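Local coordinates for protein molybdopterin adenylyltransferase (Pyrococcus furiosus, PDB 4LHB) that catalyses the adenylation of molybdopterin with ATP, a step in the biosynthesis of the molybdenum cofactor, at residues C[27-35]-C[176-184]; C[99-109]-C[137-145]. One frame throughout, in Å; residues are numbered along the deposited sequence.

The chain as modelled starts with 27-35, a lead-in that runs into strand 32-38, and interaction 1 brings this N-terminal piece against the last turns of the C-terminal helix 163-184, closing a loop of 140 residues. Within that span lies interaction 2. The chain leaves strand 92-96 into the loop 99-106 and the start of helix 107-111, passes through strand 117-118 and helix 121-133, and returns with 137-145 at the start of strand 143-148, a much shorter loop of 27 residues. Both contacts reach the same mixed sheet, on opposite sides of the chain's centre; the centres of interactions 1 and 2 are about 24 Å apart. Interaction 1 joins the chain ends; interaction 2 joins the sulfate-binding loop and helix 107-111 to the approach to strand 143-148.

Interaction 1 of 2, residues C[27-35]-C[176-184]; sequences APKTFKFGV and EVFHILKHA
Phe31 and Phe178 meet as an offset edge-to-face pair, the edge of Phe31 directed at the face of Phe178, with the planes at 68° and the centroids 5.6 Å apart. The closest approach runs from Phe31 CE2 to Phe178 CZ, 3.8 Å. Val177, one residue earlier on the helix, comes from a different side: its CG2 stands over one face of the Phe31 ring, 4.2 Å from the centroid and 18° off the ring normal, a CH-pi contact. Its other methyl, CG1, lies 4.0 Å from Phe31 CE2. Phe31 takes this place with CG set between its backbone N and carbonyl carbon (chi1 62°), a setting that turns the CE2 edge to Phe178 and one face to Val177. This is the seam of an alpha/beta fold where the C-terminal helix 163-184 lies on the central sheet: Phe31, Val177 and Leu181 all touch Val92 of the strand 92-96, while Leu181 also reaches Val155. One turn beyond Val177, Leu181 crosses Phe31 at about a right angle and puts CD1 3.8 Å from Phe31 CB, at the root of the ring. Farther out the contact grows more open to solvent. There the less well-ordered Pro28 places its CD 3.9 Å from Lys182 CG, and its CG 4.2 Å from Leu181 CB, so the proline ring rests on aliphatic carbon while the Lys182 chain bends at chi2 and carries its amine away. Thr30 CA lies at the edge of the Phe178 ring; Thr30 OG1 is hydrogen-bonded to Leu62 O. Beyond the contact, Ile180 of the same helix packs on Val138 of a neighbouring subunit.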
ATOM      1  N   ALA C  27      -2.363  24.523  24.439  1.00 48.62           N
ATOM      2  CA  ALA C  27      -1.152  24.875  23.597  1.00 57.38           C
ATOM      3  C   ALA C  27       0.190  24.599  24.313  1.00 61.24           C
ATOM      4  O   ALA C  27       0.349  25.003  25.452  1.00 54.29           O
ATOM      5  CB  ALA C  27      -1.209  26.323  23.171  1.00 50.69           C
ATOM      6  N   PRO C  28       1.168  23.933  23.632  1.00 72.13           N
ATOM      7  CA  PRO C  28       2.412  23.439  24.289  1.00 71.92           C
ATOM      8  C   PRO C  28       3.455  24.513  24.706  1.00 68.10           C
ATOM      9  O   PRO C  28       3.840  25.368  23.896  1.00 59.27           O
ATOM     10  CB  PRO C  28       3.001  22.473  23.244  1.00 74.03           C
ATOM     11  CG  PRO C  28       2.539  23.025  21.925  1.00 75.29           C
ATOM     12  CD  PRO C  28       1.178  23.643  22.176  1.00 75.62           C
ATOM     13  N   LYS C  29       3.906  24.418  25.969  1.00 77.68           N
ATOM     14  CA  LYS C  29       4.826  25.394  26.632  1.00 81.00           C
ATOM     15  C   LYS C  29       6.303  25.079  26.345  1.00 73.66           C
ATOM     16  O   LYS C  29       7.036  25.924  25.798  1.00 67.88           O
ATOM     17  CB  LYS C  29       4.553  25.467  28.163  1.00 82.95           C
ATOM     18  CG  LYS C  29       3.591  26.600  28.555  1.00 85.76           C
ATOM     19  CD  LYS C  29       2.572  26.229  29.633  1.00 89.18           C
ATOM     20  CE  LYS C  29       1.403  27.221  29.692  1.00 91.21           C
ATOM     21  NZ  LYS C  29       0.082  26.539  29.885  1.00 87.41           N
ATOM     22  N   THR C  30       6.716  23.862  26.708  1.00 70.97           N
ATOM     23  CA  THR C  30       7.921  23.224  26.128  1.00 63.24           C
ATOM     24  C   THR C  30       7.814  21.684  25.930  1.00 56.46           C
ATOM     25  O   THR C  30       7.078  20.999  26.629  1.00 59.25           O
ATOM     26  CB  THR C  30       9.121  23.483  27.020  1.00 60.35           C
ATOM     27  OG1 THR C  30      10.324  23.087  26.326  1.00 55.43           O
ATOM     28  CG2 THR C  30       8.909  22.755  28.372  1.00 47.91           C
ATOM     29  N   PHE C  31       8.622  21.140  25.031  1.00 46.29           N
ATOM     30  CA  PHE C  31       8.599  19.691  24.741  1.00 41.54           C
ATOM     31  C   PHE C  31       9.859  18.936  25.180  1.00 36.38           C
ATOM     32  O   PHE C  31      10.922  19.514  25.463  1.00 33.27           O
ATOM     33  CB  PHE C  31       8.437  19.485  23.237  1.00 35.75           C
ATOM     34  CG  PHE C  31       9.559  20.057  22.457  1.00 30.98           C
ATOM     35  CD1 PHE C  31      10.664  19.277  22.131  1.00 30.92           C
ATOM     36  CD2 PHE C  31       9.542  21.366  22.094  1.00 29.57           C
ATOM     37  CE1 PHE C  31      11.728  19.806  21.410  1.00 30.85           C
ATOM     38  CE2 PHE C  31      10.612  21.911  21.383  1.00 32.88           C
ATOM     39  CZ  PHE C  31      11.715  21.135  21.035  1.00 31.35           C
ATOM     40  N   LYS C  32       9.737  17.623  25.173  1.00 34.35           N
ATOM     41  CA  LYS C  32      10.888  16.772  25.401  1.00 35.32           C
ATOM     42  C   LYS C  32      11.355  16.201  24.064  1.00 35.99           C
ATOM     43  O   LYS C  32      10.547  15.972  23.171  1.00 34.91           O
ATOM     44  CB  LYS C  32      10.529  15.696  26.410  1.00 34.75           C
ATOM     45  CG  LYS C  32      10.440  16.235  27.820  1.00 34.95           C
ATOM     46  CD  LYS C  32       9.324  15.587  28.607  1.00 39.93           C
ATOM     47  CE  LYS C  32       9.483  15.855  30.110  1.00 44.54           C
ATOM     48  NZ  LYS C  32       8.706  14.918  30.981  1.00 46.91           N
ATOM     49  N   PHE C  33      12.664  16.018  23.901  1.00 37.69           N
ATOM     50  CA  PHE C  33      13.180  15.371  22.697  1.00 36.57           C
ATOM     51  C   PHE C  33      14.310  14.348  22.832  1.00 36.35           C
ATOM     52  O   PHE C  33      15.078  14.338  23.814  1.00 37.29           O
ATOM     53  CB  PHE C  33      13.577  16.399  21.674  1.00 35.16           C
ATOM     54  CG  PHE C  33      14.877  17.032  21.937  1.00 36.08           C
ATOM     55  CD1 PHE C  33      16.008  16.652  21.220  1.00 37.94           C
ATOM     56  CD2 PHE C  33      14.991  18.042  22.884  1.00 37.12           C
ATOM     57  CE1 PHE C  33      17.234  17.273  21.437  1.00 37.65           C
ATOM     58  CE2 PHE C  33      16.217  18.660  23.112  1.00 37.45           C
ATOM     59  CZ  PHE C  33      17.343  18.280  22.382  1.00 37.68           C
ATOM     60  N   GLY C  34      14.359  13.477  21.815  1.00 34.09           N
ATOM     61  CA  GLY C  34      15.353  12.426  21.690  1.00 33.62           C
ATOM     62  C   GLY C  34      16.087  12.579  20.381  1.00 33.03           C
ATOM     63  O   GLY C  34      15.574  13.165  19.427  1.00 28.60           O
ATOM     64  N   VAL C  35      17.306  12.064  20.346  1.00 32.50           N
ATOM     65  CA  VAL C  35      18.117  12.072  19.144  1.00 30.87           C
ATOM     66  C   VAL C  35      18.670  10.659  18.956  1.00 35.38           C
ATOM     67  O   VAL C  35      19.104   9.983  19.938  1.00 34.29           O
ATOM     68  CB  VAL C  35      19.261  13.060  19.322  1.00 30.94           C
ATOM     69  CG1 VAL C  35      20.107  13.201  18.081  1.00 29.35           C
ATOM     70  CG2 VAL C  35      18.702  14.403  19.718  1.00 32.79           C
ATOM     71  N   GLU C 176       9.461  25.121  12.988  1.00 32.98           N
ATOM     72  CA  GLU C 176       8.099  24.562  12.980  1.00 30.62           C
ATOM     73  C   GLU C 176       7.728  23.620  14.079  1.00 30.57           C
ATOM     74  O   GLU C 176       6.549  23.220  14.183  1.00 31.68           O
ATOM     75  CB  GLU C 176       7.790  23.920  11.651  1.00 32.36           C
ATOM     76  CG  GLU C 176       8.080  24.830  10.472  1.00 35.23           C
ATOM     77  CD  GLU C 176       7.244  26.095  10.516  1.00 36.27           C
ATOM     78  OE1 GLU C 176       7.716  27.139  10.054  1.00 36.44           O
ATOM     79  OE2 GLU C 176       6.101  26.029  10.997  1.00 36.49           O
ATOM     80  N   VAL C 177       8.682  23.260  14.921  1.00 29.60           N
ATOM     81  CA  VAL C 177       8.388  22.234  15.932  1.00 29.78           C
ATOM     82  C   VAL C 177       7.135  22.538  16.744  1.00 30.86           C
ATOM     83  O   VAL C 177       6.286  21.648  16.943  1.00 34.35           O
ATOM     84  CB  VAL C 177       9.584  21.903  16.838  1.00 30.01           C
ATOM     85  CG1 VAL C 177      10.062  23.135  17.610  1.00 29.80           C
ATOM     86  CG2 VAL C 177       9.200  20.755  17.767  1.00 30.06           C
ATOM     87  N   PHE C 178       6.951  23.798  17.140  1.00 33.76           N
ATOM     88  CA  PHE C 178       5.755  24.162  17.958  1.00 30.74           C
ATOM     89  C   PHE C 178       4.494  24.232  17.124  1.00 27.76           C
ATOM     90  O   PHE C 178       3.443  23.782  17.570  1.00 27.53           O
ATOM     91  CB  PHE C 178       5.966  25.480  18.673  1.00 29.60           C
ATOM     92  CG  PHE C 178       6.949  25.407  19.772  1.00 27.36           C
ATOM     93  CD1 PHE C 178       6.618  24.793  20.970  1.00 28.40           C
ATOM     94  CD2 PHE C 178       8.204  25.948  19.619  1.00 27.92           C
ATOM     95  CE1 PHE C 178       7.541  24.710  22.022  1.00 28.70           C
ATOM     96  CE2 PHE C 178       9.126  25.884  20.651  1.00 29.07           C
ATOM     97  CZ  PHE C 178       8.803  25.272  21.868  1.00 27.66           C
ATOM     98  N   HIS C 179       4.576  24.772  15.914  1.00 27.57           N
ATOM     99  CA  HIS C 179       3.380  24.689  15.031  1.00 30.19           C
ATOM    100  C   HIS C 179       2.916  23.227  14.916  1.00 29.38           C
ATOM    101  O   HIS C 179       1.715  22.866  15.087  1.00 25.84           O
ATOM    102  CB  HIS C 179       3.646  25.216  13.631  1.00 32.48           C
ATOM    103  CG  HIS C 179       3.951  26.685  13.547  1.00 38.03           C
ATOM    104  ND1 HIS C 179       3.744  27.551  14.561  1.00 40.43           N
ATOM    105  CD2 HIS C 179       4.430  27.447  12.483  1.00 42.74           C
ATOM    106  CE1 HIS C 179       4.086  28.789  14.159  1.00 37.22           C
ATOM    107  NE2 HIS C 179       4.517  28.720  12.900  1.00 39.45           N
ATOM    108  N   ILE C 180       3.892  22.356  14.676  1.00 30.26           N
ATOM    109  CA  ILE C 180       3.591  20.950  14.414  1.00 29.72           C
ATOM    110  C   ILE C 180       2.989  20.360  15.672  1.00 30.54           C
ATOM    111  O   ILE C 180       1.930  19.718  15.628  1.00 32.09           O
ATOM    112  CB  ILE C 180       4.817  20.133  13.935  1.00 25.89           C
ATOM    113  CG1 ILE C 180       5.310  20.641  12.583  1.00 24.36           C
ATOM    114  CG2 ILE C 180       4.382  18.723  13.769  1.00 25.27           C
ATOM    115  CD1 ILE C 180       6.735  20.355  12.203  1.00 22.53           C
ATOM    116  N   LEU C 181       3.626  20.587  16.811  1.00 31.60           N
ATOM    117  CA  LEU C 181       3.126  19.899  18.007  1.00 32.45           C
ATOM    118  C   LEU C 181       1.716  20.331  18.311  1.00 34.25           C
ATOM    119  O   LEU C 181       0.901  19.535  18.770  1.00 32.11           O
ATOM    120  CB  LEU C 181       4.021  20.142  19.204  1.00 32.35           C
ATOM    121  CG  LEU C 181       5.323  19.331  19.196  1.00 32.94           C
ATOM    122  CD1 LEU C 181       6.308  20.015  20.159  1.00 32.16           C
ATOM    123  CD2 LEU C 181       4.992  17.876  19.554  1.00 28.00           C
ATOM    124  N   LYS C 182       1.448  21.615  18.059  1.00 39.79           N
ATOM    125  CA  LYS C 182       0.167  22.217  18.410  1.00 42.55           C
ATOM    126  C   LYS C 182      -0.954  21.646  17.535  1.00 35.79           C
ATOM    127  O   LYS C 182      -1.957  21.246  18.055  1.00 32.14           O
ATOM    128  CB  LYS C 182       0.244  23.764  18.320  1.00 47.75           C
ATOM    129  CG  LYS C 182      -0.920  24.482  19.007  1.00 53.20           C
ATOM    130  CD  LYS C 182      -2.011  24.891  18.018  1.00 62.36           C
ATOM    131  CE  LYS C 182      -3.144  25.714  18.662  1.00 68.91           C
ATOM    132  NZ  LYS C 182      -4.040  26.308  17.608  1.00 66.22           N
ATOM    133  N   HIS C 183      -0.775  21.595  16.215  1.00 37.04           N
ATOM    134  CA  HIS C 183      -1.786  20.964  15.366  1.00 35.98           C
ATOM    135  C   HIS C 183      -1.827  19.485  15.586  1.00 34.95           C
ATOM    136  O   HIS C 183      -2.899  18.910  15.545  1.00 37.45           O
ATOM    137  CB  HIS C 183      -1.553  21.232  13.918  1.00 39.27           C
ATOM    138  CG  HIS C 183      -1.715  22.673  13.520  1.00 48.13           C
ATOM    139  ND1 HIS C 183      -0.899  23.650  13.977  1.00 52.28           N
ATOM    140  CD2 HIS C 183      -2.586  23.277  12.632  1.00 51.57           C
ATOM    141  CE1 HIS C 183      -1.241  24.817  13.414  1.00 56.92           C
ATOM    142  NE2 HIS C 183      -2.271  24.590  12.590  1.00 59.88           N
ATOM    143  N   ALA C 184      -0.691  18.841  15.847  1.00 32.68           N
ATOM    144  CA  ALA C 184      -0.686  17.381  16.069  1.00 33.72           C
ATOM    145  C   ALA C 184      -1.574  16.968  17.236  1.00 38.12           C
ATOM    146  O   ALA C 184      -2.198  15.903  17.160  1.00 40.00           O
ATOM    147  CB  ALA C 184       0.713  16.842  16.273  1.00 27.02           C
TER

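Interaction 2 of 2, residues C[99-109]-C[137-145]; sequences TGITRRDITIE and TVLTRATAG. With SO4 (sulfate ion), chain F.
Arg141 sends CG anti to its own carbonyl carbon and then folds its chain at chi3 (-33°), a bend that lays the guanidinium edge against Thr99 O. NE donates to that carbonyl oxygen over 3.0 Å, nearly straight at 164° and close to the C=O axis; NH2 adds a weak bond to the same atom. NH2 also faces Glu109, whose chain is bent at chi2 and crosses Arg141 at about a right angle. The salt bridge, Arg141 NH2 to Glu109 OE2 at 3.2 Å, has the carboxylate and guanidinium planes 27° apart, although the position of OE2 is less certain. A water joins this corner, accepting from Ile108 N and, weakly, from Arg141 NH2, and donating to Glu109 OE1. Ile108 CD1 packs 3.9 Å from Arg141 CB, and its CG1 approaches Thr143 CG2. At the other end Ile101 CD1 lies 3.4 Å from Leu139 CD2. A leucine here in place of Arg141 has no NE or NH2 to offer, and would probably leave Thr99 O without its straight donor and the Glu109 carboxylate without its positive mate, freer to turn. Lys117 of a neighbouring subunit hydrogen-bonds to Gly100 O and Asp105 O, tying this loop to that subunit. The backbone N of Thr99 donates to sulfate O3 at 2.8 Å. The sulfate, probably from the crystallisation liquor, sits between the glycine-rich loop after strand 92-96 and the loop after strand 153-159, held by Thr99 N and Gly161 N; its place is consistent with an anion-binding part of the molybdopterin site in the MoaB/Mog family.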
ATOM      1  N   THR C  99      19.194   7.264   5.565  1.00 27.32           N
ATOM      2  CA  THR C  99      18.101   7.767   4.745  1.00 29.19           C
ATOM      3  C   THR C  99      18.399   7.637   3.262  1.00 28.93           C
ATOM      4  O   THR C  99      17.519   7.853   2.442  1.00 28.80           O
ATOM      5  CB  THR C  99      17.713   9.249   5.006  1.00 27.26           C
ATOM      6  OG1 THR C  99      18.738  10.118   4.500  1.00 25.25           O
ATOM      7  CG2 THR C  99      17.296   9.530   6.492  1.00 24.79           C
ATOM      8  N   GLY C 100      19.621   7.249   2.925  1.00 30.23           N
ATOM      9  CA  GLY C 100      20.031   7.114   1.504  1.00 30.33           C
ATOM     10  C   GLY C 100      19.518   5.911   0.727  1.00 29.63           C
ATOM     11  O   GLY C 100      18.613   5.180   1.150  1.00 24.55           O
ATOM     12  N   ILE C 101      20.144   5.699  -0.421  1.00 31.59           N
ATOM     13  CA  ILE C 101      19.728   4.651  -1.330  1.00 32.26           C
ATOM     14  C   ILE C 101      20.588   3.344  -1.337  1.00 36.41           C
ATOM     15  O   ILE C 101      20.401   2.481  -2.225  1.00 37.82           O
ATOM     16  CB  ILE C 101      19.569   5.222  -2.755  1.00 31.03           C
ATOM     17  CG1 ILE C 101      20.912   5.729  -3.301  1.00 29.85           C
ATOM     18  CG2 ILE C 101      18.454   6.267  -2.772  1.00 27.58           C
ATOM     19  CD1 ILE C 101      20.879   5.897  -4.809  1.00 28.64           C
ATOM     20  N   THR C 102      21.468   3.140  -0.344  1.00 38.47           N
ATOM     21  CA  THR C 102      22.218   1.851  -0.243  1.00 37.30           C
ATOM     22  C   THR C 102      21.347   0.820   0.417  1.00 39.07           C
ATOM     23  O   THR C 102      20.279   1.166   0.939  1.00 39.76           O
ATOM     24  CB  THR C 102      23.472   1.955   0.610  1.00 37.90           C
ATOM     25  OG1 THR C 102      23.121   2.170   1.992  1.00 39.29           O
ATOM     26  CG2 THR C 102      24.399   3.075   0.106  1.00 35.94           C
ATOM     27  N   ARG C 103      21.810  -0.432   0.423  1.00 46.63           N
ATOM     28  CA  ARG C 103      21.065  -1.602   0.998  1.00 46.30           C
ATOM     29  C   ARG C 103      21.080  -1.507   2.508  1.00 42.06           C
ATOM     30  O   ARG C 103      20.199  -1.986   3.191  1.00 40.56           O
ATOM     31  CB  ARG C 103      21.769  -2.907   0.621  1.00 52.02           C
ATOM     32  CG  ARG C 103      21.805  -3.203  -0.863  1.00 57.76           C
ATOM     33  CD  ARG C 103      22.819  -4.287  -1.245  1.00 61.01           C
ATOM     34  NE  ARG C 103      22.789  -4.543  -2.688  1.00 61.97           N
ATOM     35  CZ  ARG C 103      21.783  -5.148  -3.328  1.00 61.47           C
ATOM     36  NH1 ARG C 103      20.716  -5.601  -2.662  1.00 57.24           N
ATOM     37  NH2 ARG C 103      21.843  -5.316  -4.648  1.00 59.14           N
ATOM     38  N   ARG C 104      22.148  -0.899   2.986  1.00 43.41           N
ATOM     39  CA  ARG C 104      22.378  -0.552   4.364  1.00 50.80           C
ATOM     40  C   ARG C 104      21.216   0.276   4.959  1.00 45.83           C
ATOM     41  O   ARG C 104      20.748  -0.013   6.050  1.00 42.89           O
ATOM     42  CB  ARG C 104      23.682   0.290   4.371  1.00 64.98           C
ATOM     43  CG  ARG C 104      24.590   0.242   5.595  1.00 75.27           C
ATOM     44  CD  ARG C 104      24.834  -1.166   6.100  1.00 84.96           C
ATOM     45  NE  ARG C 104      24.733  -2.210   5.079  1.00 91.32           N
ATOM     46  CZ  ARG C 104      24.723  -3.510   5.363  1.00 96.21           C
ATOM     47  NH1 ARG C 104      24.823  -3.909   6.630  1.00 88.14           N
ATOM     48  NH2 ARG C 104      24.627  -4.414   4.384  1.00 96.65           N
ATOM     49  N   ASP C 105      20.758   1.278   4.199  1.00 40.15           N
ATOM     50  CA  ASP C 105      19.868   2.348   4.669  1.00 36.15           C
ATOM     51  C   ASP C 105      18.444   1.913   4.898  1.00 30.77           C
ATOM     52  O   ASP C 105      17.723   1.762   3.960  1.00 32.33           O
ATOM     53  CB  ASP C 105      19.835   3.478   3.622  1.00 38.93           C
ATOM     54  CG  ASP C 105      21.154   4.202   3.506  1.00 37.36           C
ATOM     55  OD1 ASP C 105      21.764   4.458   4.551  1.00 40.99           O
ATOM     56  OD2 ASP C 105      21.585   4.509   2.393  1.00 38.12           O
ATOM     57  N   ILE C 106      18.017   1.781   6.143  1.00 29.41           N
ATOM     58  CA  ILE C 106      16.674   1.292   6.448  1.00 29.11           C
ATOM     59  C   ILE C 106      15.823   2.230   7.313  1.00 28.13           C
ATOM     60  O   ILE C 106      14.699   1.850   7.699  1.00 27.29           O
ATOM     61  CB  ILE C 106      16.737  -0.089   7.137  1.00 30.33           C
ATOM     62  CG1 ILE C 106      17.635  -0.067   8.398  1.00 33.14           C
ATOM     63  CG2 ILE C 106      17.284  -1.086   6.150  1.00 29.30           C
ATOM     64  CD1 ILE C 106      17.327   1.005   9.453  1.00 31.15           C
ATOM     65  N   THR C 107      16.324   3.451   7.568  1.00 28.21           N
ATOM     66  CA  THR C 107      15.708   4.370   8.542  1.00 27.45           C
ATOM     67  C   THR C 107      14.301   4.764   8.169  1.00 26.56           C
ATOM     68  O   THR C 107      13.391   4.549   8.977  1.00 29.79           O
ATOM     69  CB  THR C 107      16.544   5.658   8.798  1.00 28.67           C
ATOM     70  OG1 THR C 107      17.867   5.311   9.224  1.00 28.77           O
ATOM     71  CG2 THR C 107      15.898   6.498   9.900  1.00 24.48           C
ATOM     72  N   ILE C 108      14.113   5.322   6.972  1.00 25.43           N
ATOM     73  CA  ILE C 108      12.788   5.681   6.499  1.00 28.05           C
ATOM     74  C   ILE C 108      11.842   4.439   6.374  1.00 29.71           C
ATOM     75  O   ILE C 108      10.694   4.441   6.836  1.00 27.41           O
ATOM     76  CB  ILE C 108      12.875   6.500   5.175  1.00 28.47           C
ATOM     77  CG1 ILE C 108      13.640   7.805   5.476  1.00 30.16           C
ATOM     78  CG2 ILE C 108      11.476   6.802   4.581  1.00 24.70           C
ATOM     79  CD1 ILE C 108      13.726   8.772   4.316  1.00 30.87           C
ATOM     80  N   GLU C 109      12.348   3.376   5.771  1.00 31.54           N
ATOM     81  CA  GLU C 109      11.571   2.128   5.646  1.00 33.20           C
ATOM     82  C   GLU C 109      11.168   1.580   7.036  1.00 32.18           C
ATOM     83  O   GLU C 109      10.083   1.061   7.198  1.00 29.34           O
ATOM     84  CB  GLU C 109      12.368   1.082   4.860  1.00 32.19           C
ATOM     85  CG  GLU C 109      12.616   1.467   3.414  1.00 32.98           C
ATOM     86  CD  GLU C 109      13.816   2.400   3.191  1.00 39.94           C
ATOM     87  OE1 GLU C 109      14.591   2.768   4.157  1.00 41.40           O
ATOM     88  OE2 GLU C 109      13.966   2.773   2.007  1.00 34.73           O
ATOM     89  N   THR C 137      19.685  17.048  -5.061  1.00 38.85           N
ATOM     90  CA  THR C 137      18.557  16.780  -4.152  1.00 37.98           C
ATOM     91  C   THR C 137      17.728  15.556  -4.577  1.00 38.44           C
ATOM     92  O   THR C 137      16.930  15.037  -3.809  1.00 43.11           O
ATOM     93  CB  THR C 137      17.631  17.996  -3.947  1.00 38.80           C
ATOM     94  OG1 THR C 137      17.469  18.705  -5.183  1.00 40.91           O
ATOM     95  CG2 THR C 137      18.174  18.925  -2.831  1.00 36.70           C
ATOM     96  N   VAL C 138      17.941  15.084  -5.791  1.00 38.19           N
ATOM     97  CA  VAL C 138      17.315  13.849  -6.291  1.00 37.97           C
ATOM     98  C   VAL C 138      17.639  12.658  -5.364  1.00 38.59           C
ATOM     99  O   VAL C 138      16.819  11.751  -5.228  1.00 37.62           O
ATOM    100  CB  VAL C 138      17.711  13.641  -7.788  1.00 36.55           C
ATOM    101  CG1 VAL C 138      17.521  12.223  -8.283  1.00 35.38           C
ATOM    102  CG2 VAL C 138      16.922  14.632  -8.643  1.00 35.45           C
ATOM    103  N   LEU C 139      18.803  12.699  -4.702  1.00 36.44           N
ATOM    104  CA  LEU C 139      19.169  11.708  -3.703  1.00 37.82           C
ATOM    105  C   LEU C 139      18.732  12.059  -2.296  1.00 43.71           C
ATOM    106  O   LEU C 139      18.788  11.205  -1.425  1.00 47.91           O
ATOM    107  CB  LEU C 139      20.690  11.490  -3.681  1.00 36.51           C
ATOM    108  CG  LEU C 139      21.184  10.726  -4.895  1.00 35.99           C
ATOM    109  CD1 LEU C 139      22.680  10.679  -4.934  1.00 34.38           C
ATOM    110  CD2 LEU C 139      20.601   9.334  -4.868  1.00 36.88           C
ATOM    111  N   THR C 140      18.356  13.308  -2.038  1.00 47.21           N
ATOM    112  CA  THR C 140      18.031  13.691  -0.670  1.00 52.29           C
ATOM    113  C   THR C 140      16.708  13.054  -0.252  1.00 53.08           C
ATOM    114  O   THR C 140      15.650  13.209  -0.929  1.00 50.13           O
ATOM    115  CB  THR C 140      17.872  15.203  -0.440  1.00 53.21           C
ATOM    116  OG1 THR C 140      18.965  15.920  -0.996  1.00 49.68           O
ATOM    117  CG2 THR C 140      17.826  15.466   1.034  1.00 56.05           C
ATOM    118  N   ARG C 141      16.775  12.328   0.855  1.00 47.72           N
ATOM    119  CA  ARG C 141      15.564  11.774   1.425  1.00 48.53           C
ATOM    120  C   ARG C 141      15.497  12.136   2.905  1.00 40.51           C
ATOM    121  O   ARG C 141      16.496  12.153   3.618  1.00 39.61           O
ATOM    122  CB  ARG C 141      15.462  10.273   1.115  1.00 51.12           C
ATOM    123  CG  ARG C 141      15.789   9.947  -0.360  1.00 56.06           C
ATOM    124  CD  ARG C 141      15.380   8.544  -0.837  1.00 52.56           C
ATOM    125  NE  ARG C 141      15.512   7.628   0.277  1.00 50.71           N
ATOM    126  CZ  ARG C 141      14.873   6.477   0.398  1.00 49.38           C
ATOM    127  NH1 ARG C 141      14.069   6.039  -0.571  1.00 50.09           N
ATOM    128  NH2 ARG C 141      15.071   5.749   1.495  1.00 48.01           N
ATOM    129  N   ALA C 142      14.320  12.530   3.332  1.00 36.96           N
ATOM    130  CA  ALA C 142      14.114  12.970   4.703  1.00 35.18           C
ATOM    131  C   ALA C 142      12.649  12.972   4.833  1.00 34.04           C
ATOM    132  O   ALA C 142      11.944  13.170   3.855  1.00 30.63           O
ATOM    133  CB  ALA C 142      14.617  14.376   4.913  1.00 36.38           C
ATOM    134  N   THR C 143      12.172  12.752   6.038  1.00 35.56           N
ATOM    135  CA  THR C 143      10.739  12.605   6.230  1.00 33.82           C
ATOM    136  C   THR C 143      10.396  13.028   7.623  1.00 28.28           C
ATOM    137  O   THR C 143      11.276  13.104   8.480  1.00 26.48           O
ATOM    138  CB  THR C 143      10.308  11.133   6.017  1.00 35.53           C
ATOM    139  OG1 THR C 143       8.877  11.070   5.950  1.00 43.06           O
ATOM    140  CG2 THR C 143      10.820  10.218   7.157  1.00 31.47           C
ATOM    141  N   ALA C 144       9.113  13.258   7.858  1.00 25.64           N
ATOM    142  CA  ALA C 144       8.621  13.543   9.208  1.00 23.55           C
ATOM    143  C   ALA C 144       7.170  13.107   9.295  1.00 22.51           C
ATOM    144  O   ALA C 144       6.445  13.149   8.301  1.00 25.25           O
ATOM    145  CB  ALA C 144       8.792  15.030   9.524  1.00 22.32           C
ATOM    146  N   GLY C 145       6.725  12.675  10.458  1.00 21.67           N
ATOM    147  CA  GLY C 145       5.354  12.297  10.600  1.00 21.79           C
ATOM    148  C   GLY C 145       4.999  12.196  12.050  1.00 24.05           C
ATOM    149  O   GLY C 145       5.893  12.322  12.907  1.00 25.30           O
TER
HETATM  150  S   SO4 F 201      22.535   9.209   4.949  1.00 51.28           S
HETATM  151  O1  SO4 F 201      23.650   8.757   5.801  1.00 47.42           O
HETATM  152  O2  SO4 F 201      22.339   8.349   3.769  1.00 60.17           O
HETATM  153  O3  SO4 F 201      21.287   9.100   5.746  1.00 58.63           O
HETATM  154  O4  SO4 F 201      22.790  10.593   4.436  1.00 56.01           O
HETATM  155  O   HOH W   1      16.036   5.016   4.532  1.00 27.40           O